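Local coordinates for protein cysteine hydrolase (Staphylococcus aureus, PDB 6KUA) that probably hydrolyses nicotinamide to nicotinic acid and ammonia, as a nicotinamidase of the isochorismatase-like cysteine hydrolase family, at residues T2-L7 and N43-H48; E32-S37 and S153-G158; C133-V138 and V159-Q164. All coordinates share one frame; numbering follows the deposited sequence.

Contact 1: T2-L7 and N43-H48; sequences THRALL and NYYQDH
Arg4 and Asp47 form a salt bridge in which one carboxylate oxygen takes the load. Arg4 NE donates to Asp47 OD2 over 2.6 Å, nearly straight at 172°, and NH2 adds a weak, bent bond to the same oxygen. OD2 sits in the guanidinium plane at its edge, but the carboxylate is turned almost perpendicular, and NE meets OD2 from above its plane. Arg4 CG lies between the backbone N and the carbonyl carbon (chi1 58°), and the extended chain beyond it carries NE over to Asp47. NH2 also lies 3.6 Å from Tyr45 CD2 and makes a second salt bridge with Asp41.

The segments meet where strand 4-9 begins beside strand 48-54 in the parallel sheet of the isochorismatase-like alpha/beta fold; helix 32-44, closed by a Schellman motif at Gln46, leads into the second strand. Leu6 N donates to His48 O at 3.0 Å, and the same oxygen receives a CA-H...O contact from Ala5 CA at 3.3 Å. Upstream of that bond a water fills in: it lies 2.8 Å from Arg4 O and 3.3 Å from Asp47 OD1, and accepts weakly from His48 N. His48 ND1 is hydrogen-bonded to His100 NE2.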
ATOM      1  N   THR A   2      -6.492 -21.392  14.863  1.00 50.38           N
ATOM      2  CA  THR A   2      -7.713 -21.107  14.109  1.00 45.94           C
ATOM      3  C   THR A   2      -7.619 -19.835  13.280  1.00 43.75           C
ATOM      4  O   THR A   2      -8.426 -19.638  12.366  1.00 45.55           O
ATOM      5  CB  THR A   2      -8.907 -20.995  15.074  1.00 51.33           C
ATOM      6  OG1 THR A   2      -9.066 -22.239  15.772  1.00 60.94           O
ATOM      7  CG2 THR A   2     -10.224 -20.660  14.345  1.00 50.60           C
ATOM      8  N   HIS A   3      -6.659 -18.975  13.584  1.00 34.35           N
ATOM      9  CA  HIS A   3      -6.457 -17.707  12.903  1.00 30.20           C
ATOM     10  C   HIS A   3      -5.208 -17.777  12.034  1.00 23.77           C
ATOM     11  O   HIS A   3      -4.384 -16.866  12.046  1.00 20.10           O
ATOM     12  CB  HIS A   3      -6.345 -16.580  13.931  1.00 29.41           C
ATOM     13  CG  HIS A   3      -7.482 -16.550  14.904  1.00 28.37           C
ATOM     14  ND1 HIS A   3      -8.653 -15.864  14.658  1.00 26.97           N
ATOM     15  CD2 HIS A   3      -7.641 -17.147  16.109  1.00 30.68           C
ATOM     16  CE1 HIS A   3      -9.484 -16.038  15.671  1.00 26.88           C
ATOM     17  NE2 HIS A   3      -8.889 -16.805  16.568  1.00 25.81           N
ATOM     18  N   ARG A   4      -5.040 -18.890  11.312  1.00 20.52           N
ATOM     19  CA  ARG A   4      -3.819 -19.178  10.573  1.00 24.45           C
ATOM     20  C   ARG A   4      -4.141 -19.479   9.113  1.00 26.41           C
ATOM     21  O   ARG A   4      -5.234 -19.940   8.775  1.00 24.13           O
ATOM     22  CB  ARG A   4      -3.037 -20.353  11.195  1.00 25.43           C
ATOM     23  CG  ARG A   4      -3.813 -21.664  11.297  1.00 34.30           C
ATOM     24  CD  ARG A   4      -2.916 -22.856  11.701  1.00 34.26           C
ATOM     25  NE  ARG A   4      -3.526 -24.142  11.335  1.00 37.73           N
ATOM     26  CZ  ARG A   4      -2.885 -25.313  11.269  1.00 35.05           C
ATOM     27  NH1 ARG A   4      -1.596 -25.405  11.544  1.00 29.36           N
ATOM     28  NH2 ARG A   4      -3.541 -26.406  10.906  1.00 35.83           N
ATOM     29  N   ALA A   5      -3.180 -19.193   8.240  1.00 22.50           N
ATOM     30  CA  ALA A   5      -3.331 -19.489   6.825  1.00 18.97           C
ATOM     31  C   ALA A   5      -2.005 -20.003   6.304  1.00 21.42           C
ATOM     32  O   ALA A   5      -0.936 -19.659   6.819  1.00 18.09           O
ATOM     33  CB  ALA A   5      -3.798 -18.260   6.014  1.00 17.20           C
ATOM     34  N   LEU A   6      -2.093 -20.872   5.308  1.00 17.68           N
ATOM     35  CA  LEU A   6      -0.927 -21.420   4.645  1.00 19.08           C
ATOM     36  C   LEU A   6      -0.751 -20.701   3.315  1.00 18.98           C
ATOM     37  O   LEU A   6      -1.701 -20.601   2.531  1.00 21.62           O
ATOM     38  CB  LEU A   6      -1.097 -22.928   4.434  1.00 19.72           C
ATOM     39  CG  LEU A   6       0.025 -23.637   3.681  1.00 22.12           C
ATOM     40  CD1 LEU A   6       1.299 -23.642   4.499  1.00 17.15           C
ATOM     41  CD2 LEU A   6      -0.393 -25.056   3.355  1.00 20.34           C
ATOM     42  N   LEU A   7       0.444 -20.189   3.066  1.00 21.50           N
ATOM     43  CA  LEU A   7       0.765 -19.546   1.795  1.00 20.73           C
ATOM     44  C   LEU A   7       1.732 -20.444   1.041  1.00 17.50           C
ATOM     45  O   LEU A   7       2.857 -20.671   1.505  1.00 18.58           O
ATOM     46  CB  LEU A   7       1.378 -18.157   2.010  1.00 18.47           C
ATOM     47  CG  LEU A   7       0.627 -17.183   2.920  1.00 19.02           C
ATOM     48  CD1 LEU A   7       1.273 -15.784   2.933  1.00 15.37           C
ATOM     49  CD2 LEU A   7      -0.846 -17.089   2.535  1.00 21.10           C
ATOM     50  N   ASN A  43      -6.155 -28.158   5.799  1.00 28.02           N
ATOM     51  CA  ASN A  43      -7.454 -28.572   5.282  1.00 27.44           C
ATOM     52  C   ASN A  43      -8.248 -29.327   6.338  1.00 34.07           C
ATOM     53  O   ASN A  43      -9.454 -29.097   6.500  1.00 30.26           O
ATOM     54  CB  ASN A  43      -7.260 -29.431   4.032  1.00 31.16           C
ATOM     55  CG  ASN A  43      -8.551 -29.685   3.294  1.00 38.85           C
ATOM     56  OD1 ASN A  43      -9.126 -28.776   2.687  1.00 34.48           O
ATOM     57  ND2 ASN A  43      -9.008 -30.933   3.323  1.00 39.78           N
ATOM     58  N   TYR A  44      -7.574 -30.199   7.095  1.00 31.76           N
ATOM     59  CA  TYR A  44      -8.215 -30.916   8.193  1.00 29.72           C
ATOM     60  C   TYR A  44      -9.039 -29.983   9.068  1.00 35.57           C
ATOM     61  O   TYR A  44     -10.194 -30.278   9.396  1.00 34.21           O
ATOM     62  CB  TYR A  44      -7.159 -31.635   9.034  1.00 25.10           C
ATOM     63  CG  TYR A  44      -7.738 -32.371  10.216  1.00 26.68           C
ATOM     64  CD1 TYR A  44      -8.288 -33.644  10.073  1.00 28.74           C
ATOM     65  CD2 TYR A  44      -7.740 -31.800  11.478  1.00 31.47           C
ATOM     66  CE1 TYR A  44      -8.828 -34.323  11.154  1.00 28.67           C
ATOM     67  CE2 TYR A  44      -8.266 -32.477  12.572  1.00 33.35           C
ATOM     68  CZ  TYR A  44      -8.810 -33.742  12.400  1.00 31.92           C
ATOM     69  OH  TYR A  44      -9.347 -34.401  13.485  1.00 31.76           O
ATOM     70  N   TYR A  45      -8.461 -28.848   9.455  1.00 31.76           N
ATOM     71  CA  TYR A  45      -9.151 -27.893  10.316  1.00 33.08           C
ATOM     72  C   TYR A  45      -9.971 -26.892   9.528  1.00 28.61           C
ATOM     73  O   TYR A  45     -10.529 -25.967  10.125  1.00 29.03           O
ATOM     74  CB  TYR A  45      -8.147 -27.135  11.191  1.00 28.89           C
ATOM     75  CG  TYR A  45      -7.451 -28.008  12.198  1.00 33.44           C
ATOM     76  CD1 TYR A  45      -8.044 -28.292  13.423  1.00 32.70           C
ATOM     77  CD2 TYR A  45      -6.200 -28.549  11.934  1.00 34.07           C
ATOM     78  CE1 TYR A  45      -7.414 -29.092  14.342  1.00 35.93           C
ATOM     79  CE2 TYR A  45      -5.557 -29.358  12.868  1.00 29.50           C
ATOM     80  CZ  TYR A  45      -6.173 -29.622  14.060  1.00 33.27           C
ATOM     81  OH  TYR A  45      -5.548 -30.412  14.998  1.00 41.99           O
ATOM     82  N   GLN A  46     -10.041 -27.058   8.208  1.00 31.05           N
ATOM     83  CA  GLN A  46     -10.657 -26.092   7.303  1.00 34.68           C
ATOM     84  C   GLN A  46     -10.032 -24.707   7.456  1.00 32.22           C
ATOM     85  O   GLN A  46     -10.704 -23.693   7.288  1.00 30.56           O
ATOM     86  CB  GLN A  46     -12.177 -26.035   7.492  1.00 36.49           C
ATOM     87  CG  GLN A  46     -12.895 -27.331   7.109  1.00 42.91           C
ATOM     88  CD  GLN A  46     -12.811 -27.648   5.615  1.00 50.13           C
ATOM     89  OE1 GLN A  46     -12.105 -28.575   5.203  1.00 50.10           O
ATOM     90  NE2 GLN A  46     -13.540 -26.880   4.798  1.00 48.03           N
ATOM     91  N   ASP A  47      -8.744 -24.661   7.798  1.00 31.30           N
ATOM     92  CA  ASP A  47      -7.981 -23.426   7.717  1.00 26.98           C
ATOM     93  C   ASP A  47      -7.750 -23.046   6.256  1.00 23.80           C
ATOM     94  O   ASP A  47      -7.872 -23.861   5.340  1.00 25.42           O
ATOM     95  CB  ASP A  47      -6.645 -23.572   8.436  1.00 27.24           C
ATOM     96  CG  ASP A  47      -6.797 -23.609   9.955  1.00 35.37           C
ATOM     97  OD1 ASP A  47      -7.732 -22.973  10.484  1.00 34.83           O
ATOM     98  OD2 ASP A  47      -5.974 -24.276  10.623  1.00 38.84           O
ATOM     99  N   HIS A  48      -7.413 -21.784   6.035  1.00 25.26           N
ATOM    100  CA  HIS A  48      -7.363 -21.264   4.685  1.00 22.18           C
ATOM    101  C   HIS A  48      -5.997 -21.496   4.061  1.00 22.25           C
ATOM    102  O   HIS A  48      -4.968 -21.365   4.724  1.00 22.85           O
ATOM    103  CB  HIS A  48      -7.728 -19.783   4.688  1.00 20.18           C
ATOM    104  CG  HIS A  48      -9.171 -19.554   4.980  1.00 26.36           C
ATOM    105  ND1 HIS A  48     -10.142 -19.616   4.001  1.00 24.66           N
ATOM    106  CD2 HIS A  48      -9.823 -19.340   6.153  1.00 22.59           C
ATOM    107  CE1 HIS A  48     -11.326 -19.413   4.554  1.00 27.61           C
ATOM    108  NE2 HIS A  48     -11.160 -19.247   5.857  1.00 22.41           N
TER
HETATM  109  O   HOH W   1      -8.014 -20.097   8.983  1.00 31.52           O

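Contact 2: E32-S37 and S153-G158; sequences EDFIVS and SVPAEG
Phe34 reaches from helix 32-44 into the turn Pro155-Gly158, and its ring carries most of the contact. The interactions are almost wholly apolar, and they fall into three kinds.

The first is CH-pi. Glu157 CB stands over one face of the Phe34 ring, 3.8 Å from its centroid and 18° off the normal, displaced toward the CD2-CE2 rim. The carboxylate end returns to the same rim, with OE2 3.9 Å from Phe34 CD2 and the carboxylate plane inclined at 46° to the ring. Here the aliphatic root of a charged side chain serves as a lid on the aromatic.

The second is van der Waals packing of side chains. Pro155 meets the far end of the ring obliquely: its CG lies 3.6 Å from Phe34 CE1, and its CB 3.7 Å from Phe34 CZ. Phe34 CG is anti to the backbone N (chi1 -175°), which swings the ring out from the helix far enough to reach the proline.

The third is side chain against backbone. Gly158 CA comes within 3.4 Å of Phe34 CD1, the backbone lying directly against the ring. Glu157 O lies 3.5 Å from Phe34 CB, while Ile35 brings CD1 to 4.0 Å from Gly158 O. The turn itself is closed by Gly158 N donating to Pro155 O.

The turn interrupts strand 151-160, the last of the five parallel strands, whose Val154 and Ala156 also bond through the backbone to Glu181 and Glu183. Helix 32-44 lies against it here; Ile35 and Pro155 both also touch Val130 of strand 126-132, Val36 packs on helix 84-93, and Val154 and Ala156 touch helix 164-176.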
ATOM      1  N   GLU A  32       8.288 -31.351  -1.703  1.00 32.42           N
ATOM      2  CA  GLU A  32       6.947 -31.724  -2.145  1.00 34.11           C
ATOM      3  C   GLU A  32       6.173 -32.466  -1.057  1.00 36.53           C
ATOM      4  O   GLU A  32       5.024 -32.126  -0.745  1.00 35.73           O
ATOM      5  CB  GLU A  32       7.074 -32.570  -3.422  1.00 38.02           C
ATOM      6  CG  GLU A  32       5.780 -33.122  -4.006  1.00 40.89           C
ATOM      7  CD  GLU A  32       6.028 -33.995  -5.238  1.00 48.19           C
ATOM      8  OE1 GLU A  32       5.171 -34.021  -6.155  1.00 45.84           O
ATOM      9  OE2 GLU A  32       7.094 -34.648  -5.295  1.00 48.39           O
ATOM     10  N   ASP A  33       6.795 -33.475  -0.449  1.00 35.45           N
ATOM     11  CA  ASP A  33       6.088 -34.262   0.557  1.00 36.24           C
ATOM     12  C   ASP A  33       5.699 -33.407   1.758  1.00 36.96           C
ATOM     13  O   ASP A  33       4.615 -33.584   2.325  1.00 32.82           O
ATOM     14  CB  ASP A  33       6.951 -35.445   1.005  1.00 36.75           C
ATOM     15  CG  ASP A  33       6.821 -36.656   0.090  1.00 45.88           C
ATOM     16  OD1 ASP A  33       6.206 -36.547  -0.999  1.00 46.95           O
ATOM     17  OD2 ASP A  33       7.353 -37.727   0.471  1.00 51.16           O
ATOM     18  N   PHE A  34       6.569 -32.473   2.161  1.00 32.24           N
ATOM     19  CA  PHE A  34       6.266 -31.638   3.320  1.00 30.81           C
ATOM     20  C   PHE A  34       5.136 -30.656   3.023  1.00 26.57           C
ATOM     21  O   PHE A  34       4.279 -30.405   3.875  1.00 27.87           O
ATOM     22  CB  PHE A  34       7.519 -30.891   3.765  1.00 33.07           C
ATOM     23  CG  PHE A  34       7.334 -30.088   5.020  1.00 30.24           C
ATOM     24  CD1 PHE A  34       6.929 -28.759   4.959  1.00 28.96           C
ATOM     25  CD2 PHE A  34       7.567 -30.662   6.258  1.00 32.60           C
ATOM     26  CE1 PHE A  34       6.765 -28.013   6.116  1.00 27.63           C
ATOM     27  CE2 PHE A  34       7.404 -29.926   7.422  1.00 34.36           C
ATOM     28  CZ  PHE A  34       7.002 -28.599   7.350  1.00 31.92           C
ATOM     29  N   ILE A  35       5.126 -30.086   1.825  1.00 28.74           N
ATOM     30  CA  ILE A  35       4.068 -29.148   1.462  1.00 30.08           C
ATOM     31  C   ILE A  35       2.716 -29.857   1.415  1.00 31.26           C
ATOM     32  O   ILE A  35       1.714 -29.349   1.940  1.00 29.31           O
ATOM     33  CB  ILE A  35       4.418 -28.462   0.130  1.00 24.39           C
ATOM     34  CG1 ILE A  35       5.648 -27.560   0.301  1.00 25.12           C
ATOM     35  CG2 ILE A  35       3.261 -27.644  -0.376  1.00 25.32           C
ATOM     36  CD1 ILE A  35       5.982 -26.772  -0.950  1.00 30.31           C
ATOM     37  N   VAL A  36       2.673 -31.047   0.800  1.00 32.88           N
ATOM     38  CA  VAL A  36       1.446 -31.840   0.732  1.00 30.82           C
ATOM     39  C   VAL A  36       0.905 -32.087   2.129  1.00 31.84           C
ATOM     40  O   VAL A  36      -0.302 -31.967   2.382  1.00 31.86           O
ATOM     41  CB  VAL A  36       1.710 -33.166  -0.020  1.00 31.22           C
ATOM     42  CG1 VAL A  36       0.554 -34.131   0.139  1.00 27.87           C
ATOM     43  CG2 VAL A  36       1.992 -32.903  -1.495  1.00 29.57           C
ATOM     44  N   SER A  37       1.787 -32.398   3.074  1.00 30.64           N
ATOM     45  CA  SER A  37       1.318 -32.625   4.426  1.00 28.65           C
ATOM     46  C   SER A  37       0.936 -31.334   5.144  1.00 33.00           C
ATOM     47  O   SER A  37       0.123 -31.383   6.073  1.00 28.02           O
ATOM     48  CB  SER A  37       2.369 -33.405   5.222  1.00 34.94           C
ATOM     49  OG  SER A  37       3.272 -32.540   5.879  1.00 41.97           O
ATOM     50  N   SER A 153       5.511 -18.026  10.191  1.00 23.80           N
ATOM     51  CA  SER A 153       6.215 -19.288  10.335  1.00 26.73           C
ATOM     52  C   SER A 153       6.762 -19.706   8.982  1.00 23.56           C
ATOM     53  O   SER A 153       6.017 -19.767   7.994  1.00 24.83           O
ATOM     54  CB  SER A 153       5.290 -20.371  10.917  1.00 31.54           C
ATOM     55  OG  SER A 153       6.021 -21.549  11.200  1.00 35.19           O
ATOM     56  N   VAL A 154       8.063 -19.962   8.919  1.00 22.73           N
ATOM     57  CA  VAL A 154       8.646 -20.507   7.694  1.00 19.59           C
ATOM     58  C   VAL A 154       9.425 -21.768   8.040  1.00 27.32           C
ATOM     59  O   VAL A 154      10.602 -21.687   8.432  1.00 27.69           O
ATOM     60  CB  VAL A 154       9.547 -19.490   6.973  1.00 26.43           C
ATOM     61  CG1 VAL A 154       9.995 -20.072   5.639  1.00 19.12           C
ATOM     62  CG2 VAL A 154       8.811 -18.173   6.759  1.00 23.10           C
ATOM     63  N   PRO A 155       8.813 -22.946   7.917  1.00 27.59           N
ATOM     64  CA  PRO A 155       9.515 -24.188   8.268  1.00 26.69           C
ATOM     65  C   PRO A 155      10.612 -24.467   7.259  1.00 27.32           C
ATOM     66  O   PRO A 155      10.380 -24.430   6.052  1.00 25.84           O
ATOM     67  CB  PRO A 155       8.410 -25.251   8.214  1.00 27.01           C
ATOM     68  CG  PRO A 155       7.401 -24.691   7.278  1.00 29.77           C
ATOM     69  CD  PRO A 155       7.418 -23.190   7.516  1.00 25.28           C
ATOM     70  N   ALA A 156      11.816 -24.738   7.761  1.00 26.96           N
ATOM     71  CA  ALA A 156      12.944 -24.940   6.860  1.00 28.43           C
ATOM     72  C   ALA A 156      12.736 -26.142   5.946  1.00 28.71           C
ATOM     73  O   ALA A 156      13.324 -26.193   4.862  1.00 28.83           O
ATOM     74  CB  ALA A 156      14.231 -25.101   7.667  1.00 32.74           C
ATOM     75  N   GLU A 157      11.915 -27.108   6.360  1.00 28.03           N
ATOM     76  CA  GLU A 157      11.577 -28.254   5.521  1.00 33.53           C
ATOM     77  C   GLU A 157      10.573 -27.910   4.427  1.00 31.24           C
ATOM     78  O   GLU A 157      10.303 -28.756   3.567  1.00 29.47           O
ATOM     79  CB  GLU A 157      10.997 -29.377   6.390  1.00 35.64           C
ATOM     80  CG  GLU A 157      11.973 -30.460   6.822  1.00 40.47           C
ATOM     81  CD  GLU A 157      11.265 -31.807   7.066  1.00 54.32           C
ATOM     82  OE1 GLU A 157      11.235 -32.661   6.137  1.00 49.94           O
ATOM     83  OE2 GLU A 157      10.726 -31.998   8.186  1.00 57.50           O
ATOM     84  N   GLY A 158       9.997 -26.705   4.453  1.00 26.44           N
ATOM     85  CA  GLY A 158       8.929 -26.350   3.544  1.00 24.52           C
ATOM     86  C   GLY A 158       9.312 -25.343   2.482  1.00 25.70           C
ATOM     87  O   GLY A 158       8.462 -24.944   1.677  1.00 26.64           O
TER

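Contact 3: C133-V138 and V159-Q164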
ATOM      1  N   CYS A 133      11.423 -19.359  -4.216  1.00 23.02           N
ATOM      2  CA  CYS A 133      12.677 -19.703  -3.557  1.00 24.43           C
ATOM      3  C   CYS A 133      12.763 -18.998  -2.221  1.00 26.09           C
ATOM      4  O   CYS A 133      12.189 -17.920  -2.059  1.00 22.56           O
ATOM      5  CB  CYS A 133      13.893 -19.301  -4.395  1.00 27.14           C
ATOM      6  SG  CYS A 133      13.985 -20.061  -5.981  1.00 40.45           S
ATOM      7  N   THR A 134      13.490 -19.616  -1.284  1.00 22.84           N
ATOM      8  CA  THR A 134      13.601 -19.097   0.076  1.00 23.08           C
ATOM      9  C   THR A 134      14.002 -17.628   0.088  1.00 21.38           C
ATOM     10  O   THR A 134      13.434 -16.828   0.833  1.00 19.40           O
ATOM     11  CB  THR A 134      14.627 -19.917   0.857  1.00 22.25           C
ATOM     12  OG1 THR A 134      14.547 -21.279   0.435  1.00 27.16           O
ATOM     13  CG2 THR A 134      14.379 -19.829   2.350  1.00 20.39           C
ATOM     14  N   ASP A 135      14.998 -17.263  -0.712  1.00 20.63           N
ATOM     15  CA  ASP A 135      15.570 -15.927  -0.648  1.00 22.61           C
ATOM     16  C   ASP A 135      15.056 -15.010  -1.757  1.00 22.82           C
ATOM     17  O   ASP A 135      15.640 -13.942  -1.976  1.00 23.84           O
ATOM     18  CB  ASP A 135      17.107 -16.004  -0.681  1.00 19.34           C
ATOM     19  CG  ASP A 135      17.631 -16.683  -1.952  1.00 28.94           C
ATOM     20  OD1 ASP A 135      17.005 -17.665  -2.410  1.00 29.80           O
ATOM     21  OD2 ASP A 135      18.654 -16.238  -2.506  1.00 29.75           O
ATOM     22  N   ILE A 136      13.980 -15.389  -2.458  1.00 21.54           N
ATOM     23  CA  ILE A 136      13.345 -14.472  -3.410  1.00 21.01           C
ATOM     24  C   ILE A 136      11.858 -14.326  -3.069  1.00 21.33           C
ATOM     25  O   ILE A 136      11.488 -13.481  -2.250  1.00 16.67           O
ATOM     26  CB  ILE A 136      13.570 -14.924  -4.870  1.00 19.89           C
ATOM     27  CG1 ILE A 136      15.046 -15.298  -5.064  1.00 23.79           C
ATOM     28  CG2 ILE A 136      13.183 -13.814  -5.855  1.00 22.16           C
ATOM     29  CD1 ILE A 136      15.432 -15.708  -6.446  1.00 25.46           C
ATOM     30  N   CYS A 137      10.985 -15.132  -3.695  1.00 21.00           N
ATOM     31  CA  CYS A 137       9.541 -14.950  -3.509  1.00 19.74           C
ATOM     32  C   CYS A 137       9.110 -15.186  -2.067  1.00 20.00           C
ATOM     33  O   CYS A 137       8.256 -14.460  -1.541  1.00 23.13           O
ATOM     34  CB  CYS A 137       8.770 -15.876  -4.445  1.00 24.34           C
ATOM     35  SG  CYS A 137       8.975 -15.372  -6.154  1.00 34.32           S
ATOM     36  N   VAL A 138       9.658 -16.216  -1.425  1.00 17.59           N
ATOM     37  CA  VAL A 138       9.360 -16.454  -0.017  1.00 15.45           C
ATOM     38  C   VAL A 138       9.814 -15.268   0.829  1.00 17.27           C
ATOM     39  O   VAL A 138       9.065 -14.752   1.673  1.00 19.48           O
ATOM     40  CB  VAL A 138      10.026 -17.762   0.434  1.00 19.88           C
ATOM     41  CG1 VAL A 138       9.861 -17.949   1.921  1.00 17.39           C
ATOM     42  CG2 VAL A 138       9.458 -18.950  -0.378  1.00 20.97           C
ATOM     43  N   VAL A 159      10.586 -24.941   2.444  1.00 24.05           N
ATOM     44  CA  VAL A 159      11.075 -23.965   1.479  1.00 21.02           C
ATOM     45  C   VAL A 159      12.398 -24.458   0.894  1.00 22.64           C
ATOM     46  O   VAL A 159      13.103 -25.265   1.500  1.00 27.44           O
ATOM     47  CB  VAL A 159      11.247 -22.566   2.121  1.00 23.43           C
ATOM     48  CG1 VAL A 159       9.876 -21.951   2.453  1.00 24.05           C
ATOM     49  CG2 VAL A 159      12.108 -22.663   3.386  1.00 21.00           C
ATOM     50  N   ALA A 160      12.734 -23.957  -0.301  1.00 25.74           N
ATOM     51  CA  ALA A 160      13.983 -24.329  -0.960  1.00 26.11           C
ATOM     52  C   ALA A 160      14.455 -23.223  -1.893  1.00 28.09           C
ATOM     53  O   ALA A 160      13.661 -22.434  -2.407  1.00 26.09           O
ATOM     54  CB  ALA A 160      13.837 -25.625  -1.757  1.00 28.78           C
ATOM     55  N   SER A 161      15.766 -23.207  -2.150  1.00 28.55           N
ATOM     56  CA  SER A 161      16.339 -22.314  -3.150  1.00 33.36           C
ATOM     57  C   SER A 161      17.411 -23.043  -3.955  1.00 36.41           C
ATOM     58  O   SER A 161      17.990 -24.034  -3.508  1.00 36.03           O
ATOM     59  CB  SER A 161      16.950 -21.061  -2.505  1.00 29.56           C
ATOM     60  OG  SER A 161      17.413 -20.171  -3.505  1.00 38.46           O
ATOM     61  N   PHE A 162      17.688 -22.523  -5.156  1.00 40.21           N
ATOM     62  CA  PHE A 162      18.842 -23.002  -5.913  1.00 43.58           C
ATOM     63  C   PHE A 162      20.155 -22.542  -5.297  1.00 46.42           C
ATOM     64  O   PHE A 162      21.208 -23.109  -5.608  1.00 50.16           O
ATOM     65  CB  PHE A 162      18.763 -22.536  -7.373  1.00 49.51           C
ATOM     66  CG  PHE A 162      18.621 -21.036  -7.539  1.00 54.09           C
ATOM     67  CD1 PHE A 162      19.746 -20.208  -7.545  1.00 53.79           C
ATOM     68  CD2 PHE A 162      17.367 -20.458  -7.707  1.00 52.90           C
ATOM     69  CE1 PHE A 162      19.621 -18.832  -7.699  1.00 53.83           C
ATOM     70  CE2 PHE A 162      17.232 -19.081  -7.866  1.00 53.91           C
ATOM     71  CZ  PHE A 162      18.362 -18.267  -7.861  1.00 56.74           C
ATOM     72  N   ASN A 163      20.108 -21.541  -4.428  1.00 44.32           N
ATOM     73  CA  ASN A 163      21.283 -20.914  -3.839  1.00 45.72           C
ATOM     74  C   ASN A 163      21.356 -21.331  -2.374  1.00 41.59           C
ATOM     75  O   ASN A 163      20.566 -20.859  -1.551  1.00 38.95           O
ATOM     76  CB  ASN A 163      21.184 -19.397  -3.997  1.00 43.52           C
ATOM     77  CG  ASN A 163      22.343 -18.656  -3.372  1.00 46.38           C
ATOM     78  OD1 ASN A 163      23.261 -19.260  -2.811  1.00 43.84           O
ATOM     79  ND2 ASN A 163      22.308 -17.327  -3.472  1.00 42.72           N
ATOM     80  N   GLN A 164      22.315 -22.199  -2.049  1.00 42.70           N
ATOM     81  CA  GLN A 164      22.418 -22.717  -0.686  1.00 41.39           C
ATOM     82  C   GLN A 164      22.737 -21.614   0.320  1.00 40.08           C
ATOM     83  O   GLN A 164      22.162 -21.575   1.414  1.00 39.82           O
ATOM     84  CB  GLN A 164      23.481 -23.813  -0.625  1.00 46.49           C
ATOM     85  CG  GLN A 164      23.036 -25.036   0.132  1.00 45.37           C
ATOM     86  CD  GLN A 164      22.611 -24.702   1.542  1.00 55.32           C
ATOM     87  OE1 GLN A 164      23.322 -23.992   2.258  1.00 61.64           O
ATOM     88  NE2 GLN A 164      21.449 -25.205   1.953  1.00 53.26           N
TER
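Asp135 and Ser161 share the one side-chain hydrogen bond between the segments, and the aspartate can be traced from its root. Its CB places CG between the backbone N and the carbonyl carbon (chi1 60°), directing the carboxylate at the other segment. CG comes to 3.8 Å from Ser161 OG. OD1 accepts from that hydroxyl at 2.8 Å, on its syn side and 25° out of the carboxylate plane, and also lies 3.4 Å from Ser161 CB. OD2 accepts from Trp169 NE1 of a second subunit, so the two oxygens divide their work between chain and assembly. Ser161 OG in turn receives Asn163 N, forming an ST turn.

Thr134 N donates to Ala160 O at 3.0 Å, approaching from well above the carbonyl plane; the same oxygen has Cys133 CA 3.1 Å away in a CA-H...O contact. The Thr134 hydroxyl is hydrogen-bonded to His167, while CG2 packs on Val159 CG2. Val138 and Val159 add a further apolar contact. At the other end, Cys133 SG approaches the Phe162 ring obliquely, 3.8 Å from CD2, and Ile136 CD1 touches it too.

Cys133, preceded by a cis peptide, opens a type I turn to Ile136, the N-cap of helix 137-147. A cis peptide just before the turn that leads to the helix that begins with Cys137, probably the nucleophile, is a hallmark of isochorismatase-like hydrolases. The arrangement joins both strand ends of the beta-alpha-beta unit 126-132, 137-147, 151-160 beside the presumed active site, with the zinc ion about 9 Å from the Ile136 side chain.

How the contacts relate
All three contacts reach the same parallel sheet, at different places. Contact 1 is partly buried and polar, relying on a salt bridge, a water and a strand bond. Contact 2 is buried and apolar, an aromatic ring against a turn. Contact 3, also buried, mixes hydrogen bonds with aliphatic, sulfur and aromatic packing and alone of the three meets another subunit. Helix 32-44 links contacts 1 and 2: contact 2 uses its first turns, contact 1 the residues that follow its C-terminal end. Strand 151-160 serves contacts 2 and 3, which touch through Val154 CG1 and Val159 CG1, 3.7 Å apart. Contacts 1 and 3 lie on opposite sides of the chain's centre, their centres about 23 Å apart.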